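Local coordinates for Serine/threonine protein phosphatase Stp1 (Streptococcus agalactiae, PDB 2PK0) that removes phosphate from serine and threonine side chains of proteins, as a metal-dependent phosphatase of the PP2C family with magnesium at its active site, at residues D41-H46 against N165-S170; S53-T58 against E84-K89; T105-A110 against L192-D197; D123-I128 against Y134-S139. One frame throughout, in Å; residues are numbered along the deposited sequence.

Contact 1. Residues D41-H46 against N165-S170; sequences DGMGGH and NIITQS. With MG (magnesium ion), chain E; MG (magnesium ion), chain F.
Met43 reaches across to Ile167 and Ser170 beside the two-magnesium centre of the PP2C fold. Here the end of strand 35-43 meets a loop that runs back from helices 143-149 and 155-159, which in bacterial relatives form part of the flap over the active site. The CG of Met43 lies between its backbone N and carbonyl carbon (chi1 61°). From there the chain runs out extended, so that the thioether end reaches the loop. Ile167 and Ser170 both point toward the strand, and each meets a different atom of that end. SD passes the CG2 branch of Ile167 at 4.3 Å, while the methyl CE faces the hydroxyl of Ser170, with OG at 3.8 Å. A long, flexible, apolar side chain suits this thin contact, which buries little surface and rests on packing alone.

Next to this contact, the carboxylate of Asp41 spans both metals, one oxygen to each. OD1 binds the chain E magnesium at 1.9 Å, and OD2 binds the chain F magnesium at 2.3 Å. The carbonyl O of Gly42 adds a 2.0 Å bond to the chain E ion, whose other four ligands are waters. Asp197 and Asp236 help complete the chain F site. In this family a metal-bridging water is thought to attack the phosphate; here water 3 joins the two ions, bound 2.2 Å from each magnesium.

Contact 2. Residues S53-T58 against E84-K89; sequences SEMTVT and ETENRK
Glu86 leans across from helix 72-96 onto the backbone of helix 48-64 at Met55 and Thr56. Its CG packs on Thr56, whose OG1, CB and CG2 all lie along it, OG1 nearest at 3.9 Å. Beyond CG the chain bends (chi2 68°), carrying the carboxylate alongside the turn of helix, where OE2 comes to 3.7 Å from Thr56 CA. The same OE2 lies 3.6 Å from Met55 O, a contact between two acceptors that is no hydrogen bond. It is also 4.1 Å from Met55 CG, with the two side chains crossing at about a right angle.

Thr56 can be buried here because its OG1 is already hydrogen-bonded to Ala52 O, one turn earlier. Further out, Asp59 brings a second acidic group close to Glu86 OE2, and the salt bridge from Lys89 NZ to Asp59 would offset some of that negative charge. The crowding of the two acids may raise the proton affinity of one of them.

Val57 points away from helix 72-96 and touches Phe24, Ile38 and Ala40. Thr56 also touches Thr104 and Ile106 of strand 103-112. This is the outer helical layer of the PP2C alpha-beta-beta-alpha sandwich, two helices packed together and laid on the outer face of the sheet that holds strands 35-43 and 103-112.

Contact 3. Residues T105-A110 against L192-D197; sequences TIEAVA and LVVNSD. With MG (magnesium ion), chain F.
Glu107 and Val109 of one sheet face Val194 and Leu192 of the other in the core of the PP2C beta sandwich, close to the centre of the molecule. The two strand segments run nearly antiparallel, at 151°, with their axes 8.6 Å apart, the spacing of stacked sheets whose side chains fill the gap.

Val194 divides its two methyls between two partners. With CG1 anti to its backbone N (chi1 -175°), that branch meets Glu107 CB at 3.8 Å, while CG2 lies 4.1 Å from Val109 CG2 as the two valines pass side by side, pointing contrary ways. Val109 and Leu192 instead meet tip to tip, CG1 to CD2 at 3.8 Å. Compact branched side chains suit a gap of this width. Glu107 offers its CB and CG to the valine, and the bend at chi2 (-54°) turns its carboxylate toward His120. There the buried OE2 is hydrogen-bonded to His120 ND1.

Just past the strand end, the chain delivers Asp197 to the metal site. Its OD1 binds the chain F magnesium at 2.1 Å, and its OD2 accepts a 2.7 Å hydrogen bond from water 5, a ligand of the same ion, so both oxygens serve the site. Asp41 and Asp236 also bind this metal.

Around the core, Ile126 of strand 125-130 touches Glu107, Val109 and Leu192. Leu39 of strand 35-43 packs on Val194, and strand 238-245 contributes Ala241 to Val194 and Val243 to Leu192.

Contact 4. Residues D123-I128 against Y134-S139; sequences DSRIGI and YHLLTS
The phenol end of Tyr134 comes up obliquely beside Gly127, CZ and OH nearest, with OH 3.6 Å from Gly127 CA. The imidazole of His135 has Ile128 O at its edge, in the ring plane, with CD2 3.8 Å away. Gly127, having no side chain, leaves the room that the phenol end occupies. Tyr134 reaches it because CG is anti to the backbone N (chi1 -178°), which sends the ring back toward the partner strand.

The two strands form an antiparallel beta hairpin. Ile128 and His135 are a hydrogen-bonded pair: His135 N gives to Ile128 O at 2.6 Å in a nearly straight bond (174°), and Ile128 N gives to His135 O at 3.0 Å.

Apolar branches gather on the side away from the tyrosine. Leu137 CD1 touches Ile128 CD1 at 3.8 Å, and Thr138 CG2 lies 3.9 Å from Ile126 CB. On the tyrosine's side, Arg125 CD meets Leu136 CD1 as the two side chains cross at an angle, and the guanidinium ends in a salt bridge to Asp140. Backbone bonding thus sets the register. Leu137 N donating to Ile126 O continues it past the last paired residues, and Thr138 OG1 adds only a weak bond from Ile126 N.

Contacts 1 and 3 share the chain F magnesium: Asp41 OD2 and Asp197 OD1 come within 3.1 Å of each other there, and waters 3 and 5 belong to both. Asp41 O also lies 2.8 Å from Thr105 N, a probable hydrogen bond between neighbouring strands of one sheet. Contacts 3 and 4, with centres about 8 Å apart, meet in the other sheet, where Asn195 O faces Arg125 N at 2.7 Å. Contact 2 lies outside, on the helical layer. It touches contact 3 through Thr56 CG2 and Ile106 CD1, 3.9 Å apart, and contact 1 where Ser53 CB lies 3.8 Å from N of metal-binding Gly42. Contacts 2 and 4 do not touch, their centres about 22 Å apart.

Contact 1. Residues D41-H46 against N165-S170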
loop_
_atom_site.group_PDB
_atom_site.type_symbol
_atom_site.label_atom_id
_atom_site.label_comp_id
_atom_site.label_asym_id
_atom_site.label_seq_id
_atom_site.Cartn_x
_atom_site.Cartn_y
_atom_site.Cartn_z
ATOM N N ASP A 41 -4.863 1.696 -4.315
ATOM C CA ASP A 41 -4.729 2.270 -5.640
ATOM C C ASP A 41 -5.851 1.740 -6.550
ATOM O O ASP A 41 -5.806 0.601 -7.003
ATOM C CB ASP A 41 -3.334 1.958 -6.192
ATOM C CG ASP A 41 -3.102 2.463 -7.616
ATOM O OD1 ASP A 41 -4.032 2.888 -8.353
ATOM O OD2 ASP A 41 -1.932 2.433 -8.031
ATOM N N GLY A 42 -6.835 2.587 -6.833
ATOM C CA GLY A 42 -7.935 2.197 -7.703
ATOM C C GLY A 42 -7.662 2.277 -9.200
ATOM O O GLY A 42 -6.789 3.030 -9.645
ATOM N N MET A 43 -8.397 1.483 -9.972
ATOM C CA MET A 43 -8.361 1.546 -11.427
ATOM C C MET A 43 -9.784 1.507 -12.006
ATOM O O MET A 43 -10.726 1.031 -11.367
ATOM C CB MET A 43 -7.525 0.396 -11.980
ATOM C CG MET A 43 -8.068 -0.983 -11.625
ATOM S SD MET A 43 -7.076 -2.354 -12.252
ATOM C CE MET A 43 -8.293 -3.674 -12.328
ATOM N N GLY A 44 -9.939 2.013 -13.221
ATOM C CA GLY A 44 -11.237 2.006 -13.893
ATOM C C GLY A 44 -11.622 3.393 -14.351
ATOM O O GLY A 44 -11.470 4.353 -13.592
ATOM N N GLY A 45 -12.124 3.496 -15.585
ATOM C CA GLY A 45 -12.489 4.784 -16.197
ATOM C C GLY A 45 -13.591 5.549 -15.480
ATOM O O GLY A 45 -14.351 4.956 -14.723
ATOM N N HIS A 46 -13.667 6.856 -15.745
ATOM C CA HIS A 46 -14.563 7.829 -15.066
ATOM C C HIS A 46 -15.190 7.452 -13.708
ATOM O O HIS A 46 -16.357 7.030 -13.630
ATOM C CB HIS A 46 -15.618 8.443 -16.024
ATOM C CG HIS A 46 -16.003 7.562 -17.176
ATOM N ND1 HIS A 46 -16.812 6.453 -17.034
ATOM C CD2 HIS A 46 -15.705 7.645 -18.496
ATOM C CE1 HIS A 46 -16.981 5.879 -18.213
ATOM N NE2 HIS A 46 -16.321 6.584 -19.117
ATOM N N ASN A 165 3.620 -2.800 -16.168
ATOM C CA ASN A 165 3.073 -3.825 -15.281
ATOM C C ASN A 165 1.569 -4.074 -15.473
ATOM O O ASN A 165 0.744 -3.203 -15.203
ATOM C CB ASN A 165 3.374 -3.499 -13.800
ATOM C CG ASN A 165 4.837 -3.808 -13.396
ATOM O OD1 ASN A 165 5.458 -4.767 -13.884
ATOM N ND2 ASN A 165 5.381 -2.990 -12.492
ATOM N N ILE A 166 1.224 -5.261 -15.963
ATOM C CA ILE A 166 -0.167 -5.703 -15.991
ATOM C C ILE A 166 -0.464 -6.436 -14.677
ATOM O O ILE A 166 0.162 -7.440 -14.361
ATOM C CB ILE A 166 -0.471 -6.640 -17.190
ATOM C CG1 ILE A 166 -0.215 -5.934 -18.528
ATOM C CG2 ILE A 166 -1.913 -7.160 -17.121
ATOM C CD1 ILE A 166 1.064 -6.382 -19.254
ATOM N N ILE A 167 -1.412 -5.922 -13.909
ATOM C CA ILE A 167 -1.733 -6.476 -12.598
ATOM C C ILE A 167 -2.470 -7.826 -12.708
ATOM O O ILE A 167 -3.277 -8.038 -13.626
ATOM C CB ILE A 167 -2.505 -5.420 -11.783
ATOM C CG1 ILE A 167 -2.197 -5.535 -10.300
ATOM C CG2 ILE A 167 -4.009 -5.425 -12.082
ATOM C CD1 ILE A 167 -2.681 -4.335 -9.547
ATOM N N THR A 168 -2.149 -8.763 -11.819
ATOM C CA THR A 168 -2.742 -10.102 -11.903
ATOM C C THR A 168 -3.852 -10.364 -10.889
ATOM O O THR A 168 -4.606 -11.330 -11.038
ATOM C CB THR A 168 -1.699 -11.263 -11.854
ATOM O OG1 THR A 168 -0.953 -11.243 -10.624
ATOM C CG2 THR A 168 -0.775 -11.202 -13.043
ATOM N N GLN A 169 -3.939 -9.524 -9.858
ATOM C CA GLN A 169 -5.126 -9.510 -9.002
ATOM C C GLN A 169 -5.415 -8.153 -8.383
ATOM O O GLN A 169 -4.521 -7.350 -8.177
ATOM C CB GLN A 169 -5.085 -10.594 -7.931
ATOM C CG GLN A 169 -4.000 -10.458 -6.939
ATOM C CD GLN A 169 -4.102 -11.518 -5.880
ATOM O OE1 GLN A 169 -5.150 -12.149 -5.714
ATOM N NE2 GLN A 169 -3.019 -11.730 -5.158
ATOM N N SER A 170 -6.683 -7.893 -8.115
ATOM C CA SER A 170 -7.060 -6.642 -7.505
ATOM C C SER A 170 -8.322 -6.927 -6.744
ATOM O O SER A 170 -8.981 -7.917 -7.006
ATOM C CB SER A 170 -7.357 -5.593 -8.567
ATOM O OG SER A 170 -8.494 -5.968 -9.331
HETATM MG MG MG E . -4.888 3.706 -9.899
HETATM MG MG MG F . -0.861 3.615 -9.650
HETATM O O HOH W 1 -4.259 2.086 -11.357
HETATM O O HOH W 2 -5.387 4.443 -11.500
HETATM O O HOH W 3 -2.820 4.165 -10.460
HETATM O O HOH W 4 -4.555 5.458 -8.867
HETATM O O HOH W 5 -1.175 2.090 -11.145
#

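Contact 2. Residues S53-T58 against E84-K89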
loop_
_atom_site.group_PDB
_atom_site.type_symbol
_atom_site.label_atom_id
_atom_site.label_comp_id
_atom_site.label_asym_id
_atom_site.label_seq_id
_atom_site.Cartn_x
_atom_site.Cartn_y
_atom_site.Cartn_z
ATOM N N SER A 53 -11.315 2.649 -4.449
ATOM C CA SER A 53 -10.246 2.984 -3.507
ATOM C C SER A 53 -10.788 3.638 -2.242
ATOM O O SER A 53 -10.457 3.204 -1.146
ATOM C CB SER A 53 -9.166 3.850 -4.169
ATOM O OG SER A 53 -9.625 5.142 -4.529
ATOM N N GLU A 54 -11.648 4.643 -2.389
ATOM C CA GLU A 54 -12.288 5.248 -1.222
ATOM C C GLU A 54 -13.248 4.310 -0.469
ATOM O O GLU A 54 -13.335 4.378 0.751
ATOM C CB GLU A 54 -12.975 6.568 -1.575
ATOM C CG GLU A 54 -13.563 7.287 -0.363
ATOM C CD GLU A 54 -13.994 8.699 -0.662
ATOM O OE1 GLU A 54 -13.801 9.144 -1.820
ATOM O OE2 GLU A 54 -14.522 9.363 0.263
ATOM N N MET A 55 -13.938 3.412 -1.169
ATOM C CA MET A 55 -14.868 2.506 -0.478
ATOM C C MET A 55 -14.167 1.462 0.389
ATOM O O MET A 55 -14.520 1.281 1.547
ATOM C CB MET A 55 -15.794 1.816 -1.462
ATOM C CG MET A 55 -17.083 1.320 -0.873
ATOM S SD MET A 55 -18.317 1.238 -2.193
ATOM C CE MET A 55 -19.338 2.709 -1.880
ATOM N N THR A 56 -13.172 0.792 -0.182
ATOM C CA THR A 56 -12.355 -0.169 0.542
ATOM C C THR A 56 -11.782 0.441 1.810
ATOM O O THR A 56 -12.030 -0.064 2.889
ATOM C CB THR A 56 -11.195 -0.647 -0.332
ATOM O OG1 THR A 56 -11.713 -1.235 -1.530
ATOM C CG2 THR A 56 -10.318 -1.654 0.408
ATOM N N VAL A 57 -11.050 1.540 1.666
ATOM C CA VAL A 57 -10.454 2.249 2.794
ATOM C C VAL A 57 -11.476 2.717 3.847
ATOM O O VAL A 57 -11.280 2.476 5.027
ATOM C CB VAL A 57 -9.558 3.452 2.302
ATOM C CG1 VAL A 57 -9.105 4.338 3.465
ATOM C CG2 VAL A 57 -8.344 2.948 1.500
ATOM N N THR A 58 -12.568 3.350 3.418
ATOM C CA THR A 58 -13.595 3.832 4.357
ATOM C C THR A 58 -14.340 2.681 5.068
ATOM O O THR A 58 -14.408 2.687 6.277
ATOM C CB THR A 58 -14.590 4.848 3.698
ATOM O OG1 THR A 58 -13.854 5.887 3.052
ATOM C CG2 THR A 58 -15.513 5.506 4.721
ATOM N N GLU A 84 -12.019 -10.324 1.697
ATOM C CA GLU A 84 -12.909 -11.085 0.838
ATOM C C GLU A 84 -14.303 -10.466 0.720
ATOM O O GLU A 84 -14.890 -10.470 -0.368
ATOM C CB GLU A 84 -12.983 -12.560 1.238
ATOM C CG GLU A 84 -13.481 -13.453 0.104
ATOM C CD GLU A 84 -12.959 -13.009 -1.268
ATOM O OE1 GLU A 84 -11.721 -13.081 -1.516
ATOM O OE2 GLU A 84 -13.794 -12.592 -2.102
ATOM N N THR A 85 -14.819 -9.901 1.808
ATOM C CA THR A 85 -16.132 -9.295 1.730
ATOM C C THR A 85 -16.105 -8.006 0.901
ATOM O O THR A 85 -17.062 -7.698 0.197
ATOM C CB THR A 85 -16.774 -9.062 3.115
ATOM O OG1 THR A 85 -16.149 -7.950 3.758
ATOM C CG2 THR A 85 -16.673 -10.327 3.994
ATOM N N GLU A 86 -14.988 -7.289 0.947
ATOM C CA GLU A 86 -14.811 -6.087 0.143
ATOM C C GLU A 86 -14.570 -6.402 -1.344
ATOM O O GLU A 86 -15.045 -5.679 -2.224
ATOM C CB GLU A 86 -13.680 -5.240 0.727
ATOM C CG GLU A 86 -13.848 -3.761 0.524
ATOM C CD GLU A 86 -15.016 -3.170 1.306
ATOM O OE1 GLU A 86 -15.421 -3.740 2.351
ATOM O OE2 GLU A 86 -15.520 -2.108 0.866
ATOM N N ASN A 87 -13.840 -7.483 -1.605
ATOM C CA ASN A 87 -13.623 -8.005 -2.955
ATOM C C ASN A 87 -14.929 -8.286 -3.703
ATOM O O ASN A 87 -15.120 -7.856 -4.838
ATOM C CB ASN A 87 -12.820 -9.295 -2.877
ATOM C CG ASN A 87 -12.523 -9.871 -4.229
ATOM O OD1 ASN A 87 -12.767 -11.051 -4.488
ATOM N ND2 ASN A 87 -11.990 -9.049 -5.104
ATOM N N ARG A 88 -15.841 -8.991 -3.045
ATOM C CA ARG A 88 -17.127 -9.285 -3.645
ATOM C C ARG A 88 -18.092 -8.084 -3.590
ATOM O O ARG A 88 -18.979 -7.981 -4.424
ATOM C CB ARG A 88 -17.730 -10.551 -3.034
ATOM C CG ARG A 88 -18.153 -10.407 -1.598
ATOM C CD ARG A 88 -18.191 -11.737 -0.869
ATOM N NE ARG A 88 -19.155 -12.671 -1.434
ATOM C CZ ARG A 88 -18.819 -13.832 -1.985
ATOM N NH1 ARG A 88 -19.760 -14.628 -2.473
ATOM N NH2 ARG A 88 -17.538 -14.191 -2.037
ATOM N N LYS A 89 -17.894 -7.158 -2.652
ATOM C CA LYS A 89 -18.712 -5.940 -2.608
ATOM C C LYS A 89 -18.391 -5.000 -3.782
ATOM O O LYS A 89 -19.282 -4.396 -4.367
ATOM C CB LYS A 89 -18.525 -5.207 -1.279
ATOM C CG LYS A 89 -19.551 -4.148 -0.988
ATOM C CD LYS A 89 -19.213 -3.309 0.260
ATOM C CE LYS A 89 -20.176 -2.092 0.327
ATOM N NZ LYS A 89 -20.382 -1.512 1.712
#

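Contact 3. Residues T105-A110 against L192-D197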
loop_
_atom_site.group_PDB
_atom_site.type_symbol
_atom_site.label_atom_id
_atom_site.label_comp_id
_atom_site.label_asym_id
_atom_site.label_seq_id
_atom_site.Cartn_x
_atom_site.Cartn_y
_atom_site.Cartn_z
ATOM N N THR A 105 -5.886 -1.877 -5.720
ATOM C CA THR A 105 -4.878 -2.561 -4.916
ATOM C C THR A 105 -5.199 -2.331 -3.437
ATOM O O THR A 105 -5.991 -1.449 -3.103
ATOM C CB THR A 105 -3.447 -2.026 -5.148
ATOM O OG1 THR A 105 -3.312 -0.730 -4.550
ATOM C CG2 THR A 105 -3.104 -1.960 -6.607
ATOM N N ILE A 106 -4.578 -3.094 -2.548
ATOM C CA ILE A 106 -4.611 -2.731 -1.127
ATOM C C ILE A 106 -3.299 -2.990 -0.378
ATOM O O ILE A 106 -2.579 -3.947 -0.666
ATOM C CB ILE A 106 -5.791 -3.382 -0.354
ATOM C CG1 ILE A 106 -6.212 -2.482 0.815
ATOM C CG2 ILE A 106 -5.452 -4.804 0.130
ATOM C CD1 ILE A 106 -7.084 -3.175 1.843
ATOM N N GLU A 107 -2.983 -2.077 0.536
ATOM C CA GLU A 107 -2.034 -2.323 1.614
ATOM C C GLU A 107 -2.717 -1.969 2.929
ATOM O O GLU A 107 -3.147 -0.821 3.129
ATOM C CB GLU A 107 -0.756 -1.478 1.476
ATOM C CG GLU A 107 0.006 -1.610 0.171
ATOM C CD GLU A 107 0.370 -3.044 -0.185
ATOM O OE1 GLU A 107 0.673 -3.846 0.715
ATOM O OE2 GLU A 107 0.340 -3.389 -1.379
ATOM N N ALA A 108 -2.827 -2.946 3.816
ATOM C CA ALA A 108 -3.442 -2.701 5.095
ATOM C C ALA A 108 -2.432 -3.092 6.153
ATOM O O ALA A 108 -1.954 -4.220 6.173
ATOM C CB ALA A 108 -4.719 -3.508 5.228
ATOM N N VAL A 109 -2.061 -2.137 6.999
ATOM C CA VAL A 109 -0.966 -2.340 7.950
ATOM C C VAL A 109 -1.434 -1.958 9.334
ATOM O O VAL A 109 -1.893 -0.830 9.537
ATOM C CB VAL A 109 0.251 -1.451 7.623
ATOM C CG1 VAL A 109 1.414 -1.771 8.556
ATOM C CG2 VAL A 109 0.675 -1.613 6.194
ATOM N N ALA A 110 -1.338 -2.895 10.272
ATOM C CA ALA A 110 -1.666 -2.626 11.665
ATOM C C ALA A 110 -0.399 -2.716 12.507
ATOM O O ALA A 110 0.455 -3.578 12.248
ATOM C CB ALA A 110 -2.670 -3.603 12.160
ATOM N N LEU A 192 8.977 2.629 8.098
ATOM C CA LEU A 192 8.088 1.841 7.266
ATOM C C LEU A 192 7.682 2.753 6.132
ATOM O O LEU A 192 7.321 3.916 6.371
ATOM C CB LEU A 192 6.828 1.411 8.028
ATOM C CG LEU A 192 5.937 0.398 7.291
ATOM C CD1 LEU A 192 6.695 -0.898 7.015
ATOM C CD2 LEU A 192 4.688 0.127 8.077
ATOM N N VAL A 193 7.744 2.242 4.899
ATOM C CA VAL A 193 7.344 3.014 3.746
ATOM C C VAL A 193 6.242 2.280 2.988
ATOM O O VAL A 193 6.479 1.272 2.339
ATOM C CB VAL A 193 8.533 3.286 2.808
ATOM C CG1 VAL A 193 8.116 4.213 1.635
ATOM C CG2 VAL A 193 9.697 3.894 3.568
ATOM N N VAL A 194 5.023 2.782 3.079
ATOM C CA VAL A 194 3.922 2.182 2.354
ATOM C C VAL A 194 3.574 3.096 1.177
ATOM O O VAL A 194 3.294 4.275 1.372
ATOM C CB VAL A 194 2.691 1.997 3.277
ATOM C CG1 VAL A 194 1.593 1.266 2.542
ATOM C CG2 VAL A 194 3.068 1.233 4.543
ATOM N N ASN A 195 3.602 2.565 -0.041
ATOM C CA ASN A 195 3.328 3.400 -1.213
ATOM C C ASN A 195 2.601 2.730 -2.407
ATOM O O ASN A 195 2.622 1.506 -2.579
ATOM C CB ASN A 195 4.606 4.078 -1.693
ATOM C CG ASN A 195 5.620 3.095 -2.171
ATOM O OD1 ASN A 195 5.685 2.785 -3.354
ATOM N ND2 ASN A 195 6.412 2.576 -1.257
ATOM N N SER A 196 1.978 3.558 -3.239
ATOM C CA SER A 196 1.359 3.092 -4.475
ATOM C C SER A 196 2.463 3.147 -5.500
ATOM O O SER A 196 3.516 3.726 -5.221
ATOM C CB SER A 196 0.213 4.008 -4.894
ATOM O OG SER A 196 0.680 5.328 -5.102
ATOM N N ASP A 197 2.231 2.587 -6.688
ATOM C CA ASP A 197 3.312 2.426 -7.654
ATOM C C ASP A 197 3.881 3.746 -8.172
ATOM O O ASP A 197 5.013 3.784 -8.639
ATOM C CB ASP A 197 2.938 1.476 -8.811
ATOM C CG ASP A 197 1.637 1.870 -9.532
ATOM O OD1 ASP A 197 0.936 2.793 -9.067
ATOM O OD2 ASP A 197 1.288 1.255 -10.570
HETATM MG MG MG F . -0.861 3.615 -9.650
HETATM O O HOH W 5 -1.175 2.090 -11.145
HETATM O O HOH W 3 -2.820 4.165 -10.460
HETATM O O HOH W 6 -1.284 5.072 -8.111
#

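Contact 4. Residues D123-I128 against Y134-S139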
loop_
_atom_site.group_PDB
_atom_site.type_symbol
_atom_site.label_atom_id
_atom_site.label_comp_id
_atom_site.label_asym_id
_atom_site.label_seq_id
_atom_site.Cartn_x
_atom_site.Cartn_y
_atom_site.Cartn_z
ATOM N N ASP A 123 0.052 -4.118 -6.863
ATOM C CA ASP A 123 1.422 -3.665 -7.109
ATOM C C ASP A 123 1.817 -2.459 -6.253
ATOM O O ASP A 123 2.804 -1.775 -6.524
ATOM C CB ASP A 123 1.661 -3.373 -8.600
ATOM C CG ASP A 123 0.744 -2.296 -9.154
ATOM O OD1 ASP A 123 -0.222 -1.896 -8.458
ATOM O OD2 ASP A 123 0.986 -1.848 -10.303
ATOM N N SER A 124 1.032 -2.192 -5.222
ATOM C CA SER A 124 1.448 -1.253 -4.200
ATOM C C SER A 124 2.556 -1.914 -3.372
ATOM O O SER A 124 2.753 -3.129 -3.429
ATOM C CB SER A 124 0.263 -0.856 -3.331
ATOM O OG SER A 124 -0.644 -0.032 -4.031
ATOM N N ARG A 125 3.329 -1.131 -2.640
ATOM C CA ARG A 125 4.485 -1.710 -1.984
ATOM C C ARG A 125 4.620 -1.302 -0.543
ATOM O O ARG A 125 4.066 -0.277 -0.115
ATOM C CB ARG A 125 5.755 -1.331 -2.713
ATOM C CG ARG A 125 5.801 -1.826 -4.111
ATOM C CD ARG A 125 7.192 -1.941 -4.559
ATOM N NE ARG A 125 7.241 -2.466 -5.907
ATOM C CZ ARG A 125 8.239 -2.223 -6.736
ATOM N NH1 ARG A 125 9.238 -1.460 -6.323
ATOM N NH2 ARG A 125 8.220 -2.713 -7.971
ATOM N N ILE A 126 5.339 -2.146 0.200
ATOM C CA ILE A 126 5.719 -1.897 1.580
ATOM C C ILE A 126 7.202 -2.189 1.726
ATOM O O ILE A 126 7.679 -3.259 1.305
ATOM C CB ILE A 126 4.972 -2.804 2.545
ATOM C CG1 ILE A 126 3.466 -2.584 2.432
ATOM C CG2 ILE A 126 5.431 -2.574 3.970
ATOM C CD1 ILE A 126 2.691 -3.610 3.189
ATOM N N GLY A 127 7.932 -1.240 2.309
ATOM C CA GLY A 127 9.338 -1.447 2.577
ATOM C C GLY A 127 9.791 -0.931 3.925
ATOM O O GLY A 127 9.101 -0.155 4.569
ATOM N N ILE A 128 10.960 -1.369 4.357
ATOM C CA ILE A 128 11.563 -0.820 5.554
ATOM C C ILE A 128 12.872 -0.182 5.162
ATOM O O ILE A 128 13.643 -0.753 4.398
ATOM C CB ILE A 128 11.815 -1.901 6.643
ATOM C CG1 ILE A 128 10.501 -2.353 7.271
ATOM C CG2 ILE A 128 12.744 -1.384 7.750
ATOM C CD1 ILE A 128 10.643 -3.625 8.016
ATOM N N TYR A 134 16.932 0.307 1.859
ATOM C CA TYR A 134 15.526 -0.095 1.636
ATOM C C TYR A 134 15.360 -1.597 1.506
ATOM O O TYR A 134 15.922 -2.214 0.618
ATOM C CB TYR A 134 14.981 0.574 0.374
ATOM C CG TYR A 134 13.523 0.301 0.042
ATOM C CD1 TYR A 134 12.521 1.166 0.479
ATOM C CD2 TYR A 134 13.144 -0.799 -0.734
ATOM C CE1 TYR A 134 11.195 0.944 0.166
ATOM C CE2 TYR A 134 11.807 -1.039 -1.053
ATOM C CZ TYR A 134 10.840 -0.162 -0.609
ATOM O OH TYR A 134 9.519 -0.380 -0.908
ATOM N N HIS A 135 14.559 -2.186 2.378
ATOM C CA HIS A 135 14.259 -3.610 2.279
ATOM C C HIS A 135 12.836 -3.819 1.784
ATOM O O HIS A 135 11.898 -3.462 2.478
ATOM C CB HIS A 135 14.410 -4.281 3.639
ATOM C CG HIS A 135 15.808 -4.253 4.170
ATOM N ND1 HIS A 135 16.668 -5.325 4.057
ATOM C CD2 HIS A 135 16.497 -3.280 4.813
ATOM C CE1 HIS A 135 17.823 -5.016 4.618
ATOM N NE2 HIS A 135 17.748 -3.779 5.077
ATOM N N LEU A 136 12.683 -4.394 0.594
ATOM C CA LEU A 136 11.362 -4.678 0.046
ATOM C C LEU A 136 10.684 -5.842 0.769
ATOM O O LEU A 136 11.281 -6.889 0.962
ATOM C CB LEU A 136 11.465 -4.955 -1.454
ATOM C CG LEU A 136 10.206 -5.382 -2.211
ATOM C CD1 LEU A 136 9.088 -4.326 -2.155
ATOM C CD2 LEU A 136 10.545 -5.745 -3.639
ATOM N N LEU A 137 9.437 -5.642 1.178
ATOM C CA LEU A 137 8.685 -6.662 1.928
ATOM C C LEU A 137 7.604 -7.403 1.128
ATOM O O LEU A 137 7.259 -8.520 1.472
ATOM C CB LEU A 137 8.035 -6.049 3.175
ATOM C CG LEU A 137 8.978 -5.488 4.239
ATOM C CD1 LEU A 137 8.206 -5.191 5.539
ATOM C CD2 LEU A 137 10.154 -6.443 4.484
ATOM N N THR A 138 7.060 -6.768 0.091
ATOM C CA THR A 138 5.965 -7.322 -0.695
ATOM C C THR A 138 6.444 -7.696 -2.081
ATOM O O THR A 138 7.500 -7.276 -2.520
ATOM C CB THR A 138 4.830 -6.312 -0.883
ATOM O OG1 THR A 138 5.366 -5.105 -1.431
ATOM C CG2 THR A 138 4.161 -5.995 0.437
ATOM N N SER A 139 5.660 -8.497 -2.777
ATOM C CA SER A 139 6.006 -8.853 -4.132
ATOM C C SER A 139 4.847 -8.406 -5.005
ATOM O O SER A 139 3.698 -8.668 -4.668
ATOM C CB SER A 139 6.255 -10.361 -4.235
ATOM O OG SER A 139 6.520 -10.741 -5.576
#